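Local coordinates for protein thioesterase (Xanthomonas campestris pv. campestris, PDB 2FUJ) that probably hydrolyses fatty acyl-CoA thioesters, as a tetrameric hotdog-fold protein of the thioesterase superfamily, at residues A[80-85]-A[92-97]; A[61-66]-A[112-117]. All coordinates share one frame; numbering follows the deposited sequence.

Contact 1 (A[80-85]-A[92-97])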
ATOM      1  N   VAL A  80      -6.956  -3.911 -18.058  1.00 13.07           N
ATOM      2  CA  VAL A  80      -5.809  -3.109 -18.448  1.00 13.61           C
ATOM      3  C   VAL A  80      -5.274  -3.542 -19.792  1.00 13.39           C
ATOM      4  O   VAL A  80      -4.750  -4.637 -19.955  1.00 13.86           O
ATOM      5  CB  VAL A  80      -4.690  -3.178 -17.403  1.00 15.23           C
ATOM      6  CG1 VAL A  80      -3.568  -2.221 -17.782  1.00 15.50           C
ATOM      7  CG2 VAL A  80      -5.241  -2.813 -16.055  1.00 12.25           C
ATOM      8  N   GLU A  81      -5.425  -2.643 -20.749  1.00 14.98           N
ATOM      9  CA  GLU A  81      -4.998  -2.853 -22.113  1.00 15.78           C
ATOM     10  C   GLU A  81      -3.631  -2.217 -22.318  1.00 14.87           C
ATOM     11  O   GLU A  81      -3.453  -1.027 -22.084  1.00 16.65           O
ATOM     12  CB  GLU A  81      -6.033  -2.221 -23.036  1.00 18.83           C
ATOM     13  CG  GLU A  81      -5.751  -2.324 -24.506  1.00 26.20           C
ATOM     14  CD  GLU A  81      -6.905  -1.779 -25.318  1.00 29.54           C
ATOM     15  OE1 GLU A  81      -7.949  -2.463 -25.412  1.00 31.72           O
ATOM     16  OE2 GLU A  81      -6.778  -0.655 -25.842  1.00 32.88           O
ATOM     17  N   LEU A  82      -2.672  -3.027 -22.750  1.00 13.91           N
ATOM     18  CA  LEU A  82      -1.317  -2.553 -22.998  1.00 14.86           C
ATOM     19  C   LEU A  82      -0.973  -2.701 -24.479  1.00 16.35           C
ATOM     20  O   LEU A  82      -1.300  -3.704 -25.102  1.00 15.59           O
ATOM     21  CB  LEU A  82      -0.318  -3.364 -22.175  1.00 15.01           C
ATOM     22  CG  LEU A  82      -0.495  -3.346 -20.660  1.00 15.12           C
ATOM     23  CD1 LEU A  82       0.588  -4.197 -20.018  1.00 15.92           C
ATOM     24  CD2 LEU A  82      -0.420  -1.912 -20.149  1.00 13.40           C
ATOM     25  N   PHE A  83      -0.316  -1.696 -25.044  1.00 15.40           N
ATOM     26  CA  PHE A  83       0.079  -1.764 -26.449  1.00 17.51           C
ATOM     27  C   PHE A  83       1.399  -1.030 -26.664  1.00 17.91           C
ATOM     28  O   PHE A  83       1.841  -0.269 -25.804  1.00 16.97           O
ATOM     29  CB  PHE A  83      -1.005  -1.167 -27.354  1.00 19.00           C
ATOM     30  CG  PHE A  83      -1.437   0.214 -26.959  1.00 20.79           C
ATOM     31  CD1 PHE A  83      -2.269   0.414 -25.866  1.00 24.52           C
ATOM     32  CD2 PHE A  83      -0.991   1.320 -27.668  1.00 23.33           C
ATOM     33  CE1 PHE A  83      -2.651   1.706 -25.483  1.00 24.20           C
ATOM     34  CE2 PHE A  83      -1.369   2.609 -27.292  1.00 23.57           C
ATOM     35  CZ  PHE A  83      -2.199   2.798 -26.194  1.00 24.18           C
ATOM     36  N   VAL A  84       2.030  -1.268 -27.808  1.00 17.47           N
ATOM     37  CA  VAL A  84       3.301  -0.620 -28.113  1.00 18.44           C
ATOM     38  C   VAL A  84       3.059   0.748 -28.743  1.00 20.48           C
ATOM     39  O   VAL A  84       2.534   0.852 -29.853  1.00 20.95           O
ATOM     40  CB  VAL A  84       4.153  -1.474 -29.081  1.00 20.36           C
ATOM     41  CG1 VAL A  84       5.472  -0.763 -29.390  1.00 18.86           C
ATOM     42  CG2 VAL A  84       4.420  -2.834 -28.467  1.00 21.73           C
ATOM     43  N   GLU A  85       3.431   1.795 -28.019  1.00 18.89           N
ATOM     44  CA  GLU A  85       3.270   3.148 -28.512  1.00 21.87           C
ATOM     45  C   GLU A  85       4.522   3.547 -29.276  1.00 21.38           C
ATOM     46  O   GLU A  85       4.444   4.168 -30.334  1.00 21.21           O
ATOM     47  CB  GLU A  85       3.056   4.123 -27.358  1.00 24.60           C
ATOM     48  CG  GLU A  85       2.793   5.552 -27.811  1.00 29.02           C
ATOM     49  CD  GLU A  85       2.750   6.532 -26.659  1.00 32.00           C
ATOM     50  OE1 GLU A  85       1.938   6.331 -25.722  1.00 33.39           O
ATOM     51  OE2 GLU A  85       3.540   7.508 -26.688  1.00 34.39           O
ATOM     52  N   VAL A  92      11.148   0.802 -24.741  1.00 20.48           N
ATOM     53  CA  VAL A  92       9.836   0.501 -25.294  1.00 19.62           C
ATOM     54  C   VAL A  92       8.843   1.331 -24.497  1.00 17.33           C
ATOM     55  O   VAL A  92       8.845   1.311 -23.262  1.00 18.43           O
ATOM     56  CB  VAL A  92       9.459  -0.997 -25.180  1.00 20.95           C
ATOM     57  CG1 VAL A  92       8.014  -1.208 -25.654  1.00 18.97           C
ATOM     58  CG2 VAL A  92      10.398  -1.832 -26.025  1.00 22.67           C
ATOM     59  N   THR A  93       8.024   2.096 -25.204  1.00 14.09           N
ATOM     60  CA  THR A  93       7.027   2.918 -24.545  1.00 14.25           C
ATOM     61  C   THR A  93       5.701   2.199 -24.675  1.00 15.63           C
ATOM     62  O   THR A  93       5.116   2.124 -25.755  1.00 14.29           O
ATOM     63  CB  THR A  93       6.938   4.308 -25.172  1.00 14.03           C
ATOM     64  OG1 THR A  93       8.235   4.910 -25.158  1.00 15.54           O
ATOM     65  CG2 THR A  93       5.977   5.184 -24.380  1.00 14.56           C
ATOM     66  N   ILE A  94       5.252   1.652 -23.553  1.00 14.38           N
ATOM     67  CA  ILE A  94       4.013   0.909 -23.502  1.00 14.66           C
ATOM     68  C   ILE A  94       2.832   1.808 -23.167  1.00 12.86           C
ATOM     69  O   ILE A  94       2.731   2.333 -22.060  1.00 14.26           O
ATOM     70  CB  ILE A  94       4.118  -0.221 -22.459  1.00 14.19           C
ATOM     71  CG1 ILE A  94       5.247  -1.173 -22.853  1.00 17.18           C
ATOM     72  CG2 ILE A  94       2.790  -0.967 -22.348  1.00 14.17           C
ATOM     73  CD1 ILE A  94       6.648  -0.688 -22.499  1.00 24.51           C
ATOM     74  N   GLY A  95       1.941   1.976 -24.142  1.00 12.33           N
ATOM     75  CA  GLY A  95       0.757   2.784 -23.938  1.00 12.92           C
ATOM     76  C   GLY A  95      -0.278   1.933 -23.227  1.00 12.88           C
ATOM     77  O   GLY A  95      -0.218   0.703 -23.292  1.00 12.63           O
ATOM     78  N   HIS A  96      -1.228   2.569 -22.552  1.00 13.27           N
ATOM     79  CA  HIS A  96      -2.243   1.815 -21.833  1.00 13.67           C
ATOM     80  C   HIS A  96      -3.601   2.485 -21.827  1.00 12.88           C
ATOM     81  O   HIS A  96      -3.729   3.676 -22.071  1.00 13.69           O
ATOM     82  CB  HIS A  96      -1.822   1.612 -20.369  1.00 11.27           C
ATOM     83  CG  HIS A  96      -1.866   2.866 -19.545  1.00 11.94           C
ATOM     84  ND1 HIS A  96      -0.768   3.679 -19.361  1.00 13.26           N
ATOM     85  CD2 HIS A  96      -2.882   3.454 -18.870  1.00 12.52           C
ATOM     86  CE1 HIS A  96      -1.106   4.712 -18.610  1.00 13.55           C
ATOM     87  NE2 HIS A  96      -2.382   4.600 -18.300  1.00 14.84           N
ATOM     88  N   ARG A  97      -4.613   1.683 -21.527  1.00 14.17           N
ATOM     89  CA  ARG A  97      -5.978   2.152 -21.397  1.00 13.18           C
ATOM     90  C   ARG A  97      -6.551   1.287 -20.286  1.00 13.57           C
ATOM     91  O   ARG A  97      -6.579   0.068 -20.411  1.00 14.83           O
ATOM     92  CB  ARG A  97      -6.783   1.922 -22.679  1.00 15.02           C
ATOM     93  CG  ARG A  97      -6.318   2.728 -23.873  1.00 18.92           C
ATOM     94  CD  ARG A  97      -7.453   2.861 -24.892  1.00 21.84           C
ATOM     95  NE  ARG A  97      -8.056   1.561 -25.166  1.00 26.88           N
ATOM     96  CZ  ARG A  97      -9.311   1.372 -25.570  1.00 29.39           C
ATOM     97  NH1 ARG A  97     -10.127   2.400 -25.760  1.00 32.47           N
ATOM     98  NH2 ARG A  97      -9.752   0.141 -25.774  1.00 31.02           N
TER
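Phe83 has its CG between the backbone N and the carbonyl carbon (chi1 52°), which swings the ring over the neighbouring strand onto Gly95, while Glu81 runs out extended, CG anti to the backbone N (chi1 179°), beside an Arg97 side chain that bends at chi3 to meet it. The Phe83 ring lays one face on the glycine backbone: Gly95 CA sits 3.9 Å from the ring centroid in a CH-pi contact, and Gly95 C lies above the rim near CE1. With no side chain at Gly95, the ring can settle directly on the main chain. The Glu81 and Arg97 side chains run alongside each other in the same direction and form a salt bridge with carboxylate and guanidinium planes 30° apart. Arg97 NE reaches Glu81 OE2 at 2.6 Å from above the carboxylate plane; Arg97 NH2 reaches Glu81 OE1 at 3.2 Å on its syn side, almost straight, and adds a weak bond to OE2. Beneath these side chains runs an antiparallel hairpin: Glu81 and Arg97 bond to each other through both N and O, as do Phe83 and Gly95, and Glu85 N to Thr93 O (2.8 Å) continues the series. On the other face Leu82 CB meets Ile94 CG2 at 3.9 Å and Leu82 CD2 meets His96 CB at 3.8 Å. Leu82 and His96 also touch helix 30-47, the helix wrapped by the hotdog sheet, and His96 NE2 is hydrogen-bonded to Ser109 OG. The hairpin thus has an apolar face with one anchored histidine turned to the helix, and a second face carrying the ring and the ion pair. Two-nitrogen binding should fix the rotation of the buried Glu81 carboxylate and offset its charge, with Arg12 NE making a long, weak ion pair to OE1.

Contact 2 (A[61-66]-A[112-117])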
ATOM      1  N   VAL A  61      11.672   0.535 -15.263  1.00 21.26           N
ATOM      2  CA  VAL A  61      10.796   1.627 -15.661  1.00 18.41           C
ATOM      3  C   VAL A  61      11.493   2.971 -15.534  1.00 18.52           C
ATOM      4  O   VAL A  61      11.937   3.354 -14.453  1.00 18.20           O
ATOM      5  CB  VAL A  61       9.518   1.646 -14.812  1.00 18.08           C
ATOM      6  CG1 VAL A  61       8.732   2.913 -15.087  1.00 15.74           C
ATOM      7  CG2 VAL A  61       8.677   0.429 -15.129  1.00 18.12           C
ATOM      8  N   ALA A  62      11.579   3.688 -16.650  1.00 15.50           N
ATOM      9  CA  ALA A  62      12.230   4.986 -16.681  1.00 15.57           C
ATOM     10  C   ALA A  62      11.245   6.111 -16.415  1.00 14.87           C
ATOM     11  O   ALA A  62      11.622   7.170 -15.916  1.00 14.70           O
ATOM     12  CB  ALA A  62      12.900   5.190 -18.029  1.00 15.58           C
ATOM     13  N   ALA A  63       9.978   5.879 -16.753  1.00 13.71           N
ATOM     14  CA  ALA A  63       8.948   6.892 -16.544  1.00 12.51           C
ATOM     15  C   ALA A  63       7.523   6.335 -16.592  1.00 14.07           C
ATOM     16  O   ALA A  63       7.239   5.383 -17.317  1.00 14.10           O
ATOM     17  CB  ALA A  63       9.092   7.997 -17.598  1.00 13.98           C
ATOM     18  N   THR A  64       6.643   6.930 -15.794  1.00 13.88           N
ATOM     19  CA  THR A  64       5.232   6.561 -15.783  1.00 14.29           C
ATOM     20  C   THR A  64       4.466   7.853 -16.032  1.00 14.87           C
ATOM     21  O   THR A  64       4.610   8.827 -15.292  1.00 15.10           O
ATOM     22  CB  THR A  64       4.770   5.938 -14.440  1.00 13.78           C
ATOM     23  OG1 THR A  64       5.145   6.782 -13.344  1.00 13.52           O
ATOM     24  CG2 THR A  64       5.370   4.554 -14.269  1.00 14.91           C
ATOM     25  N   ASN A  65       3.675   7.859 -17.098  1.00 13.47           N
ATOM     26  CA  ASN A  65       2.893   9.022 -17.483  1.00 14.49           C
ATOM     27  C   ASN A  65       1.447   8.569 -17.516  1.00 14.83           C
ATOM     28  O   ASN A  65       0.988   7.986 -18.493  1.00 15.59           O
ATOM     29  CB  ASN A  65       3.355   9.506 -18.856  1.00 17.35           C
ATOM     30  CG  ASN A  65       4.856   9.742 -18.910  1.00 18.43           C
ATOM     31  OD1 ASN A  65       5.575   9.061 -19.637  1.00 21.46           O
ATOM     32  ND2 ASN A  65       5.333  10.699 -18.130  1.00 17.15           N
ATOM     33  N   VAL A  66       0.742   8.850 -16.425  1.00 13.76           N
ATOM     34  CA  VAL A  66      -0.639   8.424 -16.249  1.00 12.16           C
ATOM     35  C   VAL A  66      -1.647   9.562 -16.199  1.00 12.81           C
ATOM     36  O   VAL A  66      -1.531  10.475 -15.378  1.00 13.52           O
ATOM     37  CB  VAL A  66      -0.737   7.583 -14.948  1.00 13.09           C
ATOM     38  CG1 VAL A  66      -2.132   7.002 -14.769  1.00 14.80           C
ATOM     39  CG2 VAL A  66       0.306   6.481 -14.982  1.00 12.68           C
ATOM     40  N   ASN A 112       1.139   6.278 -20.764  1.00 13.51           N
ATOM     41  CA  ASN A 112       2.119   5.248 -21.068  1.00 13.73           C
ATOM     42  C   ASN A 112       3.170   5.087 -19.981  1.00 13.78           C
ATOM     43  O   ASN A 112       3.216   5.857 -19.022  1.00 14.80           O
ATOM     44  CB  ASN A 112       2.833   5.564 -22.382  1.00 18.15           C
ATOM     45  CG  ASN A 112       3.572   6.882 -22.330  1.00 21.83           C
ATOM     46  OD1 ASN A 112       3.119   7.877 -22.892  1.00 26.49           O
ATOM     47  ND2 ASN A 112       4.704   6.903 -21.639  1.00 18.49           N
ATOM     48  N   VAL A 113       3.998   4.066 -20.157  1.00 12.93           N
ATOM     49  CA  VAL A 113       5.105   3.768 -19.264  1.00 13.78           C
ATOM     50  C   VAL A 113       6.309   3.489 -20.161  1.00 15.55           C
ATOM     51  O   VAL A 113       6.224   2.697 -21.105  1.00 15.73           O
ATOM     52  CB  VAL A 113       4.832   2.520 -18.403  1.00 15.77           C
ATOM     53  CG1 VAL A 113       6.052   2.211 -17.548  1.00 17.26           C
ATOM     54  CG2 VAL A 113       3.614   2.745 -17.528  1.00 16.10           C
ATOM     55  N   VAL A 114       7.427   4.145 -19.878  1.00 13.80           N
ATOM     56  CA  VAL A 114       8.626   3.947 -20.675  1.00 14.75           C
ATOM     57  C   VAL A 114       9.531   2.950 -19.980  1.00 16.10           C
ATOM     58  O   VAL A 114       9.926   3.156 -18.837  1.00 17.71           O
ATOM     59  CB  VAL A 114       9.392   5.269 -20.875  1.00 14.75           C
ATOM     60  CG1 VAL A 114      10.696   5.003 -21.597  1.00 14.49           C
ATOM     61  CG2 VAL A 114       8.539   6.246 -21.669  1.00 15.66           C
ATOM     62  N   VAL A 115       9.836   1.864 -20.676  1.00 15.33           N
ATOM     63  CA  VAL A 115      10.688   0.818 -20.143  1.00 18.23           C
ATOM     64  C   VAL A 115      12.012   0.770 -20.891  1.00 19.82           C
ATOM     65  O   VAL A 115      12.046   0.918 -22.109  1.00 20.58           O
ATOM     66  CB  VAL A 115      10.012  -0.560 -20.272  1.00 17.96           C
ATOM     67  CG1 VAL A 115      10.976  -1.653 -19.852  1.00 19.43           C
ATOM     68  CG2 VAL A 115       8.749  -0.592 -19.427  1.00 17.43           C
ATOM     69  N   VAL A 116      13.096   0.563 -20.153  1.00 21.59           N
ATOM     70  CA  VAL A 116      14.423   0.490 -20.748  1.00 26.47           C
ATOM     71  C   VAL A 116      15.149  -0.722 -20.179  1.00 29.05           C
ATOM     72  O   VAL A 116      14.899  -1.121 -19.041  1.00 28.63           O
ATOM     73  CB  VAL A 116      15.256   1.771 -20.442  1.00 27.18           C
ATOM     74  CG1 VAL A 116      14.535   3.007 -20.951  1.00 25.80           C
ATOM     75  CG2 VAL A 116      15.502   1.888 -18.946  1.00 27.61           C
ATOM     76  N   TRP A 117      16.017  -1.333 -20.977  1.00 32.54           N
ATOM     77  CA  TRP A 117      16.782  -2.476 -20.501  1.00 36.07           C
ATOM     78  C   TRP A 117      18.184  -1.956 -20.263  1.00 38.60           C
ATOM     79  O   TRP A 117      18.950  -1.725 -21.205  1.00 39.82           O
ATOM     80  CB  TRP A 117      16.767  -3.615 -21.527  1.00 36.84           C
ATOM     81  CG  TRP A 117      15.401  -4.198 -21.718  1.00 38.15           C
ATOM     82  CD1 TRP A 117      14.321  -3.583 -22.281  1.00 38.67           C
ATOM     83  CD2 TRP A 117      14.945  -5.485 -21.284  1.00 39.54           C
ATOM     84  NE1 TRP A 117      13.221  -4.402 -22.221  1.00 38.44           N
ATOM     85  CE2 TRP A 117      13.574  -5.576 -21.615  1.00 39.48           C
ATOM     86  CE3 TRP A 117      15.562  -6.573 -20.647  1.00 41.12           C
ATOM     87  CZ2 TRP A 117      12.802  -6.713 -21.331  1.00 40.33           C
ATOM     88  CZ3 TRP A 117      14.791  -7.713 -20.363  1.00 41.17           C
ATOM     89  CH2 TRP A 117      13.425  -7.767 -20.707  1.00 41.29           C
TER
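Ala62 and Ala63 both face Val114, a classic beta bulge in the antiparallel backbone pairing of 61-66 with 112-117. Val114 O accepts a hydrogen bond from Ala62 N at 2.8 Å and a weak one from Ala63 N at 3.4 Å; Val114 N returns one to Ala63 O. The bulge shifts the register by one residue, after which Asn65 and Asn112 pair in both directions, Asn65 N to Asn112 O and Asn112 N to Asn65 O, both 2.8 Å.

Polar side chains add one weak link. The Asn65 and Asn112 amides sit next to each other with their planes 67° apart, and Asn112 ND2 reaches Asn65 OD1 at 3.1 Å. Asn112 turns its CG in between its own N and C (chi1 60°), which brings its amide nearer the partner strand.

Apolar contacts occupy both faces. Val61 CG1 meets Val113 CG1 at 3.7 Å, the two side chains crossing at about a right angle, and Thr64 CG2 runs alongside the Val113 methyls. On the opposite face Ala63 CB lies beside Val114 CB. Ala62 CB, carried by the bulge, approaches Val116 CG1 at 4.0 Å.

Helix 30-47 covers the face of Val61, Thr64 and Val113 through Ile34 and Arg41, while strand 91-100 flanks Asn112–Val116. Residues 63-66 pair antiparallel with a strand of the second subunit, so the hotdog sheet runs on across the interface; Thr64 OG1 is also hydrogen-bonded to Tyr68 OH of that subunit.

Overall arrangement
Contacts 1 and 2 are successive pairings in one antiparallel sheet, in the order 78-87, 91-100, 107-116 and 58-68, with centres about 10 Å apart. Their inner strands join them directly: Val92 N to Val115 O and Ile94 N to Val113 O, both 2.8 Å, are probable hydrogen bonds. Glu85 OE1 also packs near Asn112 OD1 at 3.4 Å. Contact 1 closes a local hairpin near the middle of the chain's sheet, whereas contact 2 brings together strands distant in sequence and leads to the subunit interface. Helix 30-47 packs against both, within one hotdog domain, the fold associated with the protein's probable acyl-CoA thioesterase activity.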